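Local atomic coordinates of FACT-Spt16 (Cicer arietinum, PDB entry 5CE6), a protein that probably acts as a histone chaperone, as a subunit of the FACT complex whose N-terminal domain is linked to H3-H4 binding. Residues V56-P61 against L68-L73. Sequence-based numbering, arbitrary orientation.
Sequences VACPPP and LKSTAL. With ACT (acetate ion), chain B.
With SG of Cys58 turned anti to its own carbonyl carbon (chi1 -65°) and OG of Ser70, in one of its two modelled conformers, set between its backbone N and carbonyl carbon (chi1 53°), sulfur and hydroxyl meet where strand 56-58 passes helix 69-73 at 100°. Cys58 SG sits 3.6 Å from Ser70 OG in that conformer and equally far from the backbone N of Thr71, resting against the first turn of the helix. The same Ser70 OG position lies 3.2 Å from the carbonyl O of Ala57, but the hydroxyl hydrogen-bonds to Glu163, outside both segments. Thr71 flanks the sulfur with OG1, 3.7 Å from Cys58 SG, while its CG2 lies 3.5 Å from the carboxylate carbon of a bound acetate, so this one side chain lies between strand and ligand. Were Thr71 an alanine, Cys58 SG would probably lose one of its two hydroxyl neighbours and the acetate the methyl packed against it. The acetate, probably from the crystallisation liquor, accepts a nearly straight bond from Leu68 N at 2.8 Å and another from Arg305. Val56 CG1 meets Leu73 CD2 at 3.6 Å, the two side chains crossing at about a right angle beside Phe191, whereas Leu68 CD1 and Pro59 CD approach tip to tip at 3.5 Å. The arrangement illustrates how a helix packs against a central strand of the mixed sheet in the Spt16 N-terminal lobe: hydrocarbon at both ends, sulfur and hydroxyls in the middle, and cohesion between the segments resting on van der Waals contact, with a polar partner of the serine lying elsewhere.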
ATOM      1  N   VAL A  56       5.532  19.069   3.114  1.00 16.07           N
ATOM      2  CA  VAL A  56       5.267  17.726   3.622  1.00 15.15           C
ATOM      3  C   VAL A  56       5.868  17.624   5.015  1.00 23.74           C
ATOM      4  O   VAL A  56       6.888  18.258   5.305  1.00 23.28           O
ATOM      5  CB  VAL A  56       5.814  16.599   2.700  1.00 27.22           C
ATOM      6  CG1 VAL A  56       5.382  16.826   1.256  1.00 27.11           C
ATOM      7  CG2 VAL A  56       7.329  16.495   2.792  1.00 28.99           C
ATOM      8  N   ALA A  57       5.231  16.844   5.881  1.00 15.42           N
ATOM      9  CA  ALA A  57       5.679  16.758   7.268  1.00 20.52           C
ATOM     10  C   ALA A  57       5.396  15.383   7.851  1.00 19.61           C
ATOM     11  O   ALA A  57       4.326  14.812   7.626  1.00 21.22           O
ATOM     12  CB  ALA A  57       5.020  17.845   8.108  1.00 21.57           C
ATOM     13  N   CYS A  58       6.368  14.849   8.582  1.00 17.91           N
ATOM     14  CA  CYS A  58       6.262  13.525   9.178  1.00 18.78           C
ATOM     15  C   CYS A  58       6.358  13.620  10.691  1.00 16.97           C
ATOM     16  O   CYS A  58       7.161  14.382  11.214  1.00 21.34           O
ATOM     17  CB  CYS A  58       7.369  12.621   8.652  1.00 17.59           C
ATOM     18  SG  CYS A  58       7.189  12.314   6.899  1.00 20.57           S
ATOM     19  N   PRO A  59       5.530  12.837  11.400  1.00 18.86           N
ATOM     20  CA  PRO A  59       5.451  12.843  12.862  1.00 23.36           C
ATOM     21  C   PRO A  59       6.613  12.091  13.505  1.00 19.22           C
ATOM     22  O   PRO A  59       7.383  11.453  12.796  1.00 22.06           O
ATOM     23  CB  PRO A  59       4.128  12.104  13.132  1.00 23.51           C
ATOM     24  CG  PRO A  59       4.002  11.171  12.017  1.00 20.77           C
ATOM     25  CD  PRO A  59       4.578  11.881  10.807  1.00 20.04           C
ATOM     26  N   PRO A  60       6.751  12.179  14.842  1.00 25.68           N
ATOM     27  CA  PRO A  60       7.750  11.367  15.548  1.00 30.94           C
ATOM     28  C   PRO A  60       7.518   9.879  15.298  1.00 22.14           C
ATOM     29  O   PRO A  60       6.431   9.508  14.857  1.00 27.90           O
ATOM     30  CB  PRO A  60       7.486  11.699  17.022  1.00 34.25           C
ATOM     31  CG  PRO A  60       6.904  13.073  16.996  1.00 30.57           C
ATOM     32  CD  PRO A  60       6.071  13.127  15.746  1.00 31.82           C
ATOM     33  N   PRO A  61       8.535   9.035  15.548  1.00 29.99           N
ATOM     34  CA  PRO A  61       8.346   7.601  15.298  1.00 36.24           C
ATOM     35  C   PRO A  61       7.191   7.040  16.126  1.00 39.37           C
ATOM     36  O   PRO A  61       7.030   7.442  17.277  1.00 40.04           O
ATOM     37  CB  PRO A  61       9.667   6.990  15.768  1.00 36.91           C
ATOM     38  CG  PRO A  61      10.662   8.094  15.659  1.00 36.76           C
ATOM     39  CD  PRO A  61       9.904   9.346  15.996  1.00 34.19           C
ATOM     40  N   LEU A  68       1.878   6.702   5.611  1.00 19.40           N
ATOM     41  CA  LEU A  68       1.718   8.107   5.289  1.00 18.27           C
ATOM     42  C   LEU A  68       2.319   8.409   3.944  1.00 18.30           C
ATOM     43  O   LEU A  68       3.450   8.016   3.652  1.00 18.70           O
ATOM     44  CB  LEU A  68       2.392   8.993   6.333  1.00 15.41           C
ATOM     45  CG  LEU A  68       1.789   9.011   7.728  1.00 23.48           C
ATOM     46  CD1 LEU A  68       2.552  10.002   8.596  1.00 27.27           C
ATOM     47  CD2 LEU A  68       0.323   9.383   7.646  1.00 27.94           C
ATOM     48  N   LYS A  69       1.558   9.120   3.125  1.00 17.74           N
ATOM     49  CA  LYS A  69       2.068   9.592   1.856  1.00 13.28           C
ATOM     50  C   LYS A  69       3.285  10.506   2.063  1.00 16.81           C
ATOM     51  O   LYS A  69       4.193  10.531   1.245  1.00 18.45           O
ATOM     52  CB  LYS A  69       0.959  10.318   1.100  1.00 20.79           C
ATOM     53  CG  LYS A  69       1.261  10.560  -0.362  1.00 24.31           C
ATOM     54  CD  LYS A  69       0.036  11.079  -1.104  1.00 29.71           C
ATOM     55  CE  LYS A  69      -0.501  10.054  -2.106  1.00 29.87           C
ATOM     56  NZ  LYS A  69      -1.197   8.894  -1.465  1.00 24.38           N
ATOM     57  N   SER A  70       3.309  11.260   3.154  0.54 17.42           N
ATOM     58  CA  SER A  70       4.455  12.127   3.413  0.54 14.54           C
ATOM     59  C   SER A  70       5.698  11.288   3.685  0.54 13.86           C
ATOM     60  O   SER A  70       6.795  11.611   3.225  0.54 16.02           O
ATOM     61  CB  SER A  70       4.173  13.033   4.604  0.54 18.70           C
ATOM     62  OG  SER A  70       3.760  12.257   5.708  0.54 15.03           O
ATOM     63  N   THR A  71       5.523  10.209   4.445  1.00 15.91           N
ATOM     64  CA  THR A  71       6.627   9.291   4.708  1.00 13.48           C
ATOM     65  C   THR A  71       7.110   8.674   3.400  1.00 18.50           C
ATOM     66  O   THR A  71       8.310   8.572   3.146  1.00 15.29           O
ATOM     67  CB  THR A  71       6.218   8.195   5.692  1.00 16.65           C
ATOM     68  OG1 THR A  71       6.004   8.785   6.983  1.00 17.14           O
ATOM     69  CG2 THR A  71       7.313   7.139   5.808  1.00 19.68           C
ATOM     70  N   ALA A  72       6.159   8.295   2.559  1.00 16.45           N
ATOM     71  CA  ALA A  72       6.495   7.737   1.256  1.00 11.25           C
ATOM     72  C   ALA A  72       7.348   8.682   0.408  1.00 16.41           C
ATOM     73  O   ALA A  72       8.272   8.240  -0.276  1.00 12.45           O
ATOM     74  CB  ALA A  72       5.227   7.336   0.513  1.00 14.72           C
ATOM     75  N   LEU A  73       7.053   9.979   0.450  1.00 18.09           N
ATOM     76  CA  LEU A  73       7.861  10.941  -0.297  1.00 19.43           C
ATOM     77  C   LEU A  73       9.307  10.967   0.195  1.00 17.33           C
ATOM     78  O   LEU A  73      10.238  10.946  -0.613  1.00 16.14           O
ATOM     79  CB  LEU A  73       7.253  12.346  -0.262  1.00 16.53           C
ATOM     80  CG  LEU A  73       8.062  13.372  -1.054  1.00 19.17           C
ATOM     81  CD1 LEU A  73       8.129  12.999  -2.526  1.00 15.94           C
ATOM     82  CD2 LEU A  73       7.522  14.786  -0.873  1.00 19.01           C
TER
HETATM   83  C   ACT B 501       4.968   4.668   4.945  1.00 22.72           C
HETATM   84  O   ACT B 501       4.330   5.280   5.827  1.00 20.34           O
HETATM   85  OXT ACT B 501       5.731   3.759   5.346  1.00 18.05           O
HETATM   86  CH3 ACT B 501       4.826   5.018   3.493  1.00 17.28           C